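Local coordinates for protein cytochrome P450 (Bacillus megaterium, PDB 5L92) that binds heme and the steroid corticosterone, and probably acts as a cytochrome P450 monooxygenase that hydroxylates steroids, at residues A[60-65]-A[87-92]; A[36-41]-A[305-310]. All blocks are in the same frame, centred on the assembly; numbering follows the deposited sequence.

Contact 1: A[60-65]-A[87-92]; sequences EQKNIF and IDPPKH. With HEM (protoporphyrin IX containing Fe), chain C.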
ATOM      1  N   GLU A  60       4.211  -5.669  16.658  1.00 31.66           N
ATOM      2  CA  GLU A  60       3.276  -5.909  17.759  1.00 34.31           C
ATOM      3  C   GLU A  60       3.568  -5.009  18.960  1.00 33.13           C
ATOM      4  O   GLU A  60       2.647  -4.621  19.686  1.00 33.99           O
ATOM      5  CB  GLU A  60       3.316  -7.364  18.214  1.00 36.67           C
ATOM      6  CG  GLU A  60       2.426  -8.265  17.393  1.00 41.26           C
ATOM      7  CD  GLU A  60       2.636  -9.746  17.685  1.00 48.98           C
ATOM      8  OE1 GLU A  60       3.359 -10.088  18.655  1.00 51.42           O
ATOM      9  OE2 GLU A  60       2.075 -10.575  16.937  1.00 50.64           O
ATOM     10  N   GLN A  61       4.831  -4.677  19.200  1.00 33.06           N
ATOM     11  CA  GLN A  61       5.192  -3.969  20.426  1.00 34.76           C
ATOM     12  C   GLN A  61       5.077  -2.456  20.220  1.00 34.47           C
ATOM     13  O   GLN A  61       6.058  -1.710  20.164  1.00 33.33           O
ATOM     14  CB  GLN A  61       6.571  -4.398  20.888  1.00 35.97           C
ATOM     15  CG  GLN A  61       6.599  -5.826  21.392  1.00 39.92           C
ATOM     16  CD  GLN A  61       7.796  -6.074  22.269  1.00 47.81           C
ATOM     17  OE1 GLN A  61       8.913  -6.229  21.780  1.00 50.26           O
ATOM     18  NE2 GLN A  61       7.578  -6.075  23.576  1.00 53.95           N
ATOM     19  N   LYS A  62       3.814  -2.041  20.127  1.00 34.22           N
ATOM     20  CA  LYS A  62       3.400  -0.661  19.847  1.00 35.40           C
ATOM     21  C   LYS A  62       3.887   0.329  20.894  1.00 36.89           C
ATOM     22  O   LYS A  62       4.094   1.504  20.575  1.00 37.71           O
ATOM     23  CB  LYS A  62       1.872  -0.595  19.804  1.00 37.99           C
ATOM     24  CG  LYS A  62       1.281  -1.116  21.157  1.00 38.93           C
ATOM     25  CD  LYS A  62      -0.150  -1.556  21.120  1.00 41.39           C
ATOM     26  CE  LYS A  62      -0.567  -2.077  22.478  1.00 40.24           C
ATOM     27  NZ  LYS A  62      -0.648  -3.542  22.503  1.00 53.45           N
ATOM     28  N   ASN A  63       4.024  -0.095  22.147  1.00 37.34           N
ATOM     29  CA  ASN A  63       4.445   0.825  23.195  1.00 39.57           C
ATOM     30  C   ASN A  63       5.955   0.935  23.281  1.00 41.30           C
ATOM     31  O   ASN A  63       6.465   1.823  23.969  1.00 43.95           O
ATOM     32  CB  ASN A  63       3.846   0.395  24.540  1.00 39.13           C
ATOM     33  CG  ASN A  63       2.321   0.503  24.545  1.00 39.77           C
ATOM     34  OD1 ASN A  63       1.765   1.475  24.028  1.00 41.24           O
ATOM     35  ND2 ASN A  63       1.643  -0.520  25.058  1.00 41.87           N
ATOM     36  N   ILE A  64       6.686   0.089  22.564  1.00 38.24           N
ATOM     37  CA  ILE A  64       8.132   0.210  22.464  1.00 36.68           C
ATOM     38  C   ILE A  64       8.545   0.812  21.133  1.00 33.97           C
ATOM     39  O   ILE A  64       9.351   1.747  21.103  1.00 34.00           O
ATOM     40  CB  ILE A  64       8.817  -1.151  22.703  1.00 37.87           C
ATOM     41  CG1 ILE A  64       8.564  -1.585  24.151  1.00 42.68           C
ATOM     42  CG2 ILE A  64      10.304  -1.064  22.422  1.00 37.49           C
ATOM     43  CD1 ILE A  64       9.212  -2.911  24.524  1.00 46.32           C
ATOM     44  N   PHE A  65       7.930   0.364  20.034  1.00 32.80           N
ATOM     45  CA  PHE A  65       8.293   0.792  18.692  1.00 30.91           C
ATOM     46  C   PHE A  65       7.186   1.726  18.238  1.00 30.39           C
ATOM     47  O   PHE A  65       6.110   1.292  17.812  1.00 29.49           O
ATOM     48  CB  PHE A  65       8.515  -0.408  17.764  1.00 28.89           C
ATOM     49  CG  PHE A  65       9.653  -1.271  18.184  1.00 29.39           C
ATOM     50  CD1 PHE A  65      10.957  -0.938  17.858  1.00 28.34           C
ATOM     51  CD2 PHE A  65       9.428  -2.408  18.915  1.00 30.32           C
ATOM     52  CE1 PHE A  65      12.013  -1.733  18.275  1.00 29.57           C
ATOM     53  CE2 PHE A  65      10.467  -3.212  19.305  1.00 31.17           C
ATOM     54  CZ  PHE A  65      11.765  -2.870  18.984  1.00 30.57           C
ATOM     55  N   ILE A  87      -0.085   7.836  14.908  1.00 35.35           N
ATOM     56  CA  ILE A  87      -0.388   8.105  16.303  1.00 35.81           C
ATOM     57  C   ILE A  87      -0.345   6.812  17.099  1.00 35.95           C
ATOM     58  O   ILE A  87      -0.631   5.726  16.580  1.00 36.01           O
ATOM     59  CB  ILE A  87      -1.746   8.818  16.450  1.00 35.79           C
ATOM     60  CG1 ILE A  87      -2.842   8.012  15.771  1.00 35.39           C
ATOM     61  CG2 ILE A  87      -1.644  10.225  15.840  1.00 36.97           C
ATOM     62  CD1 ILE A  87      -4.254   8.520  16.019  1.00 37.87           C
ATOM     63  N   ASP A  88       0.044   6.941  18.361  1.00 35.61           N
ATOM     64  CA  ASP A  88       0.225   5.863  19.318  1.00 35.60           C
ATOM     65  C   ASP A  88      -0.983   5.752  20.215  1.00 37.68           C
ATOM     66  O   ASP A  88      -1.831   6.646  20.251  1.00 37.70           O
ATOM     67  CB  ASP A  88       1.475   6.118  20.176  1.00 36.27           C
ATOM     68  CG  ASP A  88       2.782   5.768  19.465  1.00 37.53           C
ATOM     69  OD1 ASP A  88       2.760   5.005  18.467  1.00 36.25           O
ATOM     70  OD2 ASP A  88       3.853   6.240  19.922  1.00 38.72           O
ATOM     71  N   PRO A  89      -1.090   4.667  20.990  1.00 38.04           N
ATOM     72  CA  PRO A  89      -2.160   4.608  21.982  1.00 40.63           C
ATOM     73  C   PRO A  89      -1.958   5.676  23.067  1.00 41.26           C
ATOM     74  O   PRO A  89      -0.813   6.103  23.294  1.00 39.76           O
ATOM     75  CB  PRO A  89      -2.030   3.201  22.570  1.00 42.81           C
ATOM     76  CG  PRO A  89      -1.135   2.445  21.639  1.00 41.05           C
ATOM     77  CD  PRO A  89      -0.240   3.464  21.022  1.00 38.25           C
ATOM     78  N   PRO A  90      -3.038   6.089  23.753  1.00 41.44           N
ATOM     79  CA  PRO A  90      -4.457   5.696  23.655  1.00 42.40           C
ATOM     80  C   PRO A  90      -5.262   6.424  22.573  1.00 42.36           C
ATOM     81  O   PRO A  90      -6.380   6.020  22.285  1.00 44.92           O
ATOM     82  CB  PRO A  90      -5.002   6.052  25.052  1.00 46.18           C
ATOM     83  CG  PRO A  90      -4.173   7.198  25.479  1.00 42.90           C
ATOM     84  CD  PRO A  90      -2.790   6.931  24.941  1.00 43.04           C
ATOM     85  N   LYS A  91      -4.692   7.486  21.994  1.00 41.39           N
ATOM     86  CA  LYS A  91      -5.344   8.217  20.914  1.00 42.98           C
ATOM     87  C   LYS A  91      -5.613   7.335  19.683  1.00 43.07           C
ATOM     88  O   LYS A  91      -6.592   7.567  18.948  1.00 40.86           O
ATOM     89  CB  LYS A  91      -4.465   9.417  20.559  1.00 42.00           C
ATOM     90  CG  LYS A  91      -5.003  10.432  19.542  1.00 44.39           C
ATOM     91  CD  LYS A  91      -6.369  11.007  19.953  1.00 57.73           C
ATOM     92  CE  LYS A  91      -6.706  12.291  19.175  1.00 62.37           C
ATOM     93  NZ  LYS A  91      -8.134  12.719  19.317  1.00 69.49           N
ATOM     94  N   HIS A  92      -4.767   6.328  19.423  1.00 38.71           N
ATOM     95  CA  HIS A  92      -4.979   5.525  18.216  1.00 36.84           C
ATOM     96  C   HIS A  92      -6.296   4.774  18.287  1.00 36.41           C
ATOM     97  O   HIS A  92      -7.068   4.755  17.322  1.00 36.95           O
ATOM     98  CB  HIS A  92      -3.851   4.516  17.986  1.00 35.24           C
ATOM     99  CG  HIS A  92      -4.138   3.604  16.835  1.00 33.08           C
ATOM    100  ND1 HIS A  92      -4.722   2.365  16.995  1.00 32.83           N
ATOM    101  CD2 HIS A  92      -3.988   3.782  15.498  1.00 33.43           C
ATOM    102  CE1 HIS A  92      -4.886   1.801  15.810  1.00 33.10           C
ATOM    103  NE2 HIS A  92      -4.445   2.637  14.884  1.00 33.95           N
TER
HETATM  104  CHA HEM C 501      -2.236   0.761   7.196  1.00 26.11           C
HETATM  105  CHB HEM C 501      -0.653  -1.903   3.412  1.00 24.31           C
HETATM  106  CHC HEM C 501      -4.577  -0.788   0.870  1.00 25.51           C
HETATM  107  CHD HEM C 501      -5.862   2.227   4.435  1.00 26.34           C
HETATM  108  C1A HEM C 501      -1.499  -0.101   6.392  1.00 25.59           C
HETATM  109  C2A HEM C 501      -0.302  -0.803   6.801  1.00 25.52           C
HETATM  110  C3A HEM C 501       0.137  -1.521   5.757  1.00 25.46           C
HETATM  111  C4A HEM C 501      -0.779  -1.326   4.657  1.00 25.00           C
HETATM  112  CMA HEM C 501       1.385  -2.425   5.735  1.00 25.60           C
HETATM  113  CAA HEM C 501       0.372  -0.718   8.199  1.00 25.60           C
HETATM  114  CBA HEM C 501       0.986   0.656   8.469  1.00 26.25           C
HETATM  115  CGA HEM C 501       1.915   0.640   9.654  1.00 27.06           C
HETATM  116  O1A HEM C 501       1.873  -0.291  10.469  1.00 25.97           O
HETATM  117  O2A HEM C 501       2.741   1.557   9.799  1.00 28.18           O
HETATM  118  C1B HEM C 501      -1.577  -1.891   2.395  1.00 24.65           C
HETATM  119  C2B HEM C 501      -1.571  -2.697   1.181  1.00 25.53           C
HETATM  120  C3B HEM C 501      -2.667  -2.357   0.482  1.00 25.72           C
HETATM  121  C4B HEM C 501      -3.376  -1.334   1.227  1.00 25.22           C
HETATM  122  CMB HEM C 501      -0.509  -3.758   0.832  1.00 24.70           C
HETATM  123  CAB HEM C 501      -3.211  -2.907  -0.853  1.00 25.76           C
HETATM  124  CBB HEM C 501      -2.902  -4.127  -1.321  1.00 27.93           C
HETATM  125  C1C HEM C 501      -5.275   0.129   1.622  1.00 25.88           C
HETATM  126  C2C HEM C 501      -6.465   0.823   1.211  1.00 26.40           C
HETATM  127  C3C HEM C 501      -6.820   1.631   2.194  1.00 27.20           C
HETATM  128  C4C HEM C 501      -5.854   1.529   3.252  1.00 25.62           C
HETATM  129  CMC HEM C 501      -7.251   0.636  -0.113  1.00 26.76           C
HETATM  130  CAC HEM C 501      -8.044   2.550   2.091  1.00 27.57           C
HETATM  131  CBC HEM C 501      -9.021   2.463   2.987  1.00 32.84           C
HETATM  132  C1D HEM C 501      -5.004   2.107   5.490  1.00 26.38           C
HETATM  133  C2D HEM C 501      -5.095   2.864   6.721  1.00 27.87           C
HETATM  134  C3D HEM C 501      -4.090   2.463   7.514  1.00 28.09           C
HETATM  135  C4D HEM C 501      -3.340   1.452   6.776  1.00 27.22           C
HETATM  136  CMD HEM C 501      -6.190   3.935   6.975  1.00 27.92           C
HETATM  137  CAD HEM C 501      -3.731   2.947   8.941  1.00 28.95           C
HETATM  138  CBD HEM C 501      -4.370   2.040  10.010  1.00 29.65           C
HETATM  139  CGD HEM C 501      -3.939   2.365  11.427  1.00 31.41           C
HETATM  140  O1D HEM C 501      -4.653   1.990  12.386  1.00 32.45           O
HETATM  141  O2D HEM C 501      -2.865   2.980  11.648  1.00 31.70           O
HETATM  142  NA  HEM C 501      -1.787  -0.434   5.076  1.00 26.91           N
HETATM  143  NB  HEM C 501      -2.680  -1.066   2.368  1.00 25.96           N
HETATM  144  NC  HEM C 501      -4.922   0.596   2.876  1.00 27.49           N
HETATM  145  ND  HEM C 501      -3.906   1.289   5.555  1.00 27.57           N
HETATM  146 FE   HEM C 501      -3.405   0.040   3.985  1.00 22.92          FE
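Lys62 and Asp88 have the nearest CA atoms of 60-65 and 87-92, 7.3 Å apart; what touches is mostly side chain. The first segment leaves helix 52-60 through an inverse gamma turn centred on Gln61, whose carbonyl then accepts from both Ile64 N and Phe65 N, giving a compact turn ahead of strand 65-66. The second runs through Asp88 and Pro89 and a cis peptide before Pro90 into the helix that carries His92, with His92 N bonded back to Asp88 O.

Pro89 carries the meeting: its CG lies 3.9 Å from Asn63 OD1 and 4.2 Å from Lys62 CD, the ring crossing both side chains at a slant. A rigid proline suits this place, offering a fixed apolar surface against which Lys62 CD rests. Lys62 CG sits between its backbone N and carbonyl carbon (chi1 57°), which lays the chain beside Pro89 while NZ turns off from the contact. The carboxylate of Asp88 turns instead to Ser66 OG and Ser67 N, tying this loop to the chain just beyond 60-65.

His92 NE2 gives a nearly straight bond (169°) of 2.6 Å to propionate oxygen O1D of the heme, which lies at the ring edge. His350, whose ring meets that of His92 edge-to-face, also bonds the heme, as do Arg96 and Arg294. The chemistry is thus divided: weak van der Waals contact between the loops at the surface, and a short polar bond that anchors the cofactor to the helix that follows.

Contact 2: A[36-41]-A[305-310]; sequences APVQWD and KKLKAG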
ATOM      1  N   ALA A  36      22.842 -11.581   9.847  1.00 39.63           N
ATOM      2  CA  ALA A  36      22.540 -10.658  10.939  1.00 37.36           C
ATOM      3  C   ALA A  36      21.199  -9.993  10.628  1.00 34.82           C
ATOM      4  O   ALA A  36      21.145  -8.905  10.040  1.00 33.19           O
ATOM      5  CB  ALA A  36      23.646  -9.612  11.104  1.00 40.30           C
ATOM      6  N   PRO A  37      20.088 -10.623  11.018  1.00 33.70           N
ATOM      7  CA  PRO A  37      18.776 -10.100  10.637  1.00 32.77           C
ATOM      8  C   PRO A  37      18.401  -8.785  11.322  1.00 30.75           C
ATOM      9  O   PRO A  37      17.432  -8.155  10.901  1.00 28.94           O
ATOM     10  CB  PRO A  37      17.827 -11.228  11.048  1.00 32.04           C
ATOM     11  CG  PRO A  37      18.543 -11.885  12.199  1.00 33.28           C
ATOM     12  CD  PRO A  37      19.968 -11.898  11.751  1.00 33.71           C
ATOM     13  N   VAL A  38      19.109  -8.375  12.367  1.00 32.03           N
ATOM     14  CA  VAL A  38      18.924  -7.070  13.003  1.00 31.58           C
ATOM     15  C   VAL A  38      20.257  -6.363  12.903  1.00 32.36           C
ATOM     16  O   VAL A  38      21.238  -6.820  13.489  1.00 34.00           O
ATOM     17  CB  VAL A  38      18.476  -7.191  14.464  1.00 31.92           C
ATOM     18  CG1 VAL A  38      18.541  -5.829  15.205  1.00 32.10           C
ATOM     19  CG2 VAL A  38      17.078  -7.771  14.517  1.00 32.53           C
ATOM     20  N   GLN A  39      20.319  -5.255  12.170  1.00 32.54           N
ATOM     21  CA  GLN A  39      21.615  -4.601  12.091  1.00 33.05           C
ATOM     22  C   GLN A  39      21.507  -3.124  11.775  1.00 31.45           C
ATOM     23  O   GLN A  39      20.606  -2.667  11.057  1.00 29.94           O
ATOM     24  CB  GLN A  39      22.546  -5.307  11.095  1.00 36.11           C
ATOM     25  CG  GLN A  39      22.344  -5.105   9.619  1.00 40.91           C
ATOM     26  CD  GLN A  39      23.360  -5.947   8.816  1.00 47.87           C
ATOM     27  OE1 GLN A  39      23.015  -6.969   8.199  1.00 45.61           O
ATOM     28  NE2 GLN A  39      24.623  -5.548   8.875  1.00 47.21           N
ATOM     29  N   TRP A  40      22.417  -2.383  12.402  1.00 29.70           N
ATOM     30  CA  TRP A  40      22.481  -0.947  12.228  1.00 29.20           C
ATOM     31  C   TRP A  40      23.158  -0.655  10.902  1.00 29.98           C
ATOM     32  O   TRP A  40      24.256  -1.163  10.621  1.00 28.88           O
ATOM     33  CB  TRP A  40      23.244  -0.301  13.378  1.00 29.40           C
ATOM     34  CG  TRP A  40      23.448   1.188  13.229  1.00 29.25           C
ATOM     35  CD1 TRP A  40      24.609   1.839  12.893  1.00 29.04           C
ATOM     36  CD2 TRP A  40      22.472   2.203  13.440  1.00 28.63           C
ATOM     37  NE1 TRP A  40      24.405   3.194  12.878  1.00 28.90           N
ATOM     38  CE2 TRP A  40      23.106   3.451  13.213  1.00 28.38           C
ATOM     39  CE3 TRP A  40      21.125   2.186  13.793  1.00 28.45           C
ATOM     40  CZ2 TRP A  40      22.437   4.666  13.324  1.00 28.32           C
ATOM     41  CZ3 TRP A  40      20.445   3.431  13.902  1.00 30.37           C
ATOM     42  CH2 TRP A  40      21.109   4.636  13.675  1.00 28.84           C
ATOM     43  N   ASP A  41      22.489   0.134  10.079  1.00 29.15           N
ATOM     44  CA  ASP A  41      23.058   0.610   8.829  1.00 30.42           C
ATOM     45  C   ASP A  41      23.551   2.035   9.014  1.00 30.01           C
ATOM     46  O   ASP A  41      22.753   2.962   9.202  1.00 28.62           O
ATOM     47  CB  ASP A  41      22.066   0.568   7.674  1.00 32.26           C
ATOM     48  CG  ASP A  41      22.767   0.740   6.368  1.00 34.52           C
ATOM     49  OD1 ASP A  41      23.536  -0.184   6.004  1.00 37.52           O
ATOM     50  OD2 ASP A  41      22.639   1.816   5.767  1.00 34.53           O
ATOM     51  N   LYS A 305      20.506  -7.423  19.978  1.00 40.67           N
ATOM     52  CA  LYS A 305      21.041  -6.111  19.675  1.00 40.51           C
ATOM     53  C   LYS A 305      20.377  -5.077  20.570  1.00 39.96           C
ATOM     54  O   LYS A 305      19.227  -5.229  20.960  1.00 39.09           O
ATOM     55  CB  LYS A 305      20.803  -5.771  18.207  1.00 39.26           C
ATOM     56  CG  LYS A 305      21.587  -6.649  17.225  1.00 41.37           C
ATOM     57  CD  LYS A 305      23.062  -6.238  17.194  1.00 41.80           C
ATOM     58  CE  LYS A 305      23.871  -7.168  16.295  1.00 48.51           C
ATOM     59  NZ  LYS A 305      23.798  -6.727  14.875  1.00 52.37           N
ATOM     60  N   LYS A 306      21.094  -4.016  20.876  1.00 40.97           N
ATOM     61  CA  LYS A 306      20.657  -3.058  21.886  1.00 40.18           C
ATOM     62  C   LYS A 306      20.255  -1.766  21.184  1.00 35.15           C
ATOM     63  O   LYS A 306      21.096  -0.925  20.870  1.00 35.00           O
ATOM     64  CB  LYS A 306      21.760  -2.840  22.918  1.00 44.95           C
ATOM     65  CG  LYS A 306      22.089  -4.122  23.678  1.00 48.75           C
ATOM     66  CD  LYS A 306      23.298  -3.957  24.563  1.00 60.80           C
ATOM     67  CE  LYS A 306      22.960  -3.115  25.787  1.00 76.59           C
ATOM     68  NZ  LYS A 306      24.169  -2.553  26.473  1.00 69.02           N
ATOM     69  N   LEU A 307      18.958  -1.608  20.958  1.00 34.82           N
ATOM     70  CA  LEU A 307      18.448  -0.432  20.286  1.00 34.42           C
ATOM     71  C   LEU A 307      18.258   0.664  21.331  1.00 34.51           C
ATOM     72  O   LEU A 307      17.874   0.384  22.462  1.00 34.52           O
ATOM     73  CB  LEU A 307      17.146  -0.777  19.563  1.00 32.54           C
ATOM     74  CG  LEU A 307      17.269  -1.629  18.280  1.00 31.92           C
ATOM     75  CD1 LEU A 307      17.978  -2.949  18.452  1.00 33.81           C
ATOM     76  CD2 LEU A 307      15.928  -1.937  17.727  1.00 32.00           C
ATOM     77  N   LYS A 308      18.591   1.899  20.973  1.00 35.65           N
ATOM     78  CA  LYS A 308      18.537   3.017  21.906  1.00 36.98           C
ATOM     79  C   LYS A 308      17.333   3.904  21.620  1.00 35.97           C
ATOM     80  O   LYS A 308      16.937   4.089  20.459  1.00 35.04           O
ATOM     81  CB  LYS A 308      19.796   3.892  21.842  1.00 38.59           C
ATOM     82  CG  LYS A 308      21.076   3.135  21.955  1.00 40.05           C
ATOM     83  CD  LYS A 308      21.146   2.364  23.265  1.00 40.95           C
ATOM     84  CE  LYS A 308      22.534   1.813  23.474  1.00 41.52           C
ATOM     85  NZ  LYS A 308      23.481   2.970  23.578  1.00 45.12           N
ATOM     86  N   ALA A 309      16.789   4.471  22.694  1.00 35.31           N
ATOM     87  CA  ALA A 309      15.746   5.483  22.612  1.00 34.38           C
ATOM     88  C   ALA A 309      16.018   6.449  21.474  1.00 33.69           C
ATOM     89  O   ALA A 309      17.127   6.974  21.345  1.00 33.99           O
ATOM     90  CB  ALA A 309      15.662   6.245  23.951  1.00 34.19           C
ATOM     91  N   GLY A 310      14.990   6.692  20.645  1.00 32.56           N
ATOM     92  CA  GLY A 310      15.102   7.656  19.571  1.00 31.50           C
ATOM     93  C   GLY A 310      15.733   7.170  18.279  1.00 33.01           C
ATOM     94  O   GLY A 310      15.720   7.908  17.289  1.00 32.87           O
TER
HETATM   95  O   HOH W   1      24.407  -3.700  13.885  1.00 34.09           O
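Val38 lays its CG1 methyl against the aliphatic stem of Lys305, 3.7 Å from CG and 3.8 Å from CB, the two side chains running alongside in opposing senses. CG1 is the branch anti to the backbone N (chi1 169°), which brings it against the lysine, and it also approaches Leu307 CD1 at 4.4 Å. A branched, buried valine suits this position, since it packs against the lysine stem and is itself flanked by Trp47 and Leu302.

Lys305 is bent at its second and last side-chain torsions, and so curls its ammonium back over the strand it has just packed on. NZ donates to Val38 O over 2.9 Å, in the carbonyl plane and with a C=O...N angle of 156°. The same nitrogen gives a second bond, of 3.2 Å, to a water that in turn accepts from Trp40 N. One lysine thus serves Val38 O directly and Trp40 N through the water, the two groups flanking Gln39, whose backbone bonds to Asp48 in strand 46-49.

These groups are available because 38-41 is an outermost strand of the mixed five-stranded sheet of the P450 fold, paired on its other side with strand 46-49. Strand 305-307 belongs to a separate antiparallel pair with 300-302 and crosses 38-41 at 53°, the axes 8.3 Å apart, so side chains, not backbone pairing, join the two strands. A leucine in place of Lys305 would probably keep some of the apolar cover on Val38 but leave Val38 O and the bridging water without their ammonium donor. Leu307 turns its buried side chain among Trp47, Val300 and Leu302, an apolar setting fit for leucine.

Overall arrangement
Contact 1 is a surface meeting of a loop with the loop that leads into the His92 helix, whereas contact 2 is partly buried and joins two strands of different sheets. Their centres lie about 19 Å apart on the same side of the chain's centre, and 60-65 and 87-92 both fall in the sequence between the halves of contact 2. The two meet directly at Phe65 CE1 and Leu307 CD2, 4.0 Å apart, where strand 65-66, at one edge of the mixed sheet, packs near the 300-302/305-307 hairpin; strand 38-41 is the opposite edge. Lysine stems pack in both, but the ammonium bonds across only in contact 2, while contact 1 alone reaches the heme.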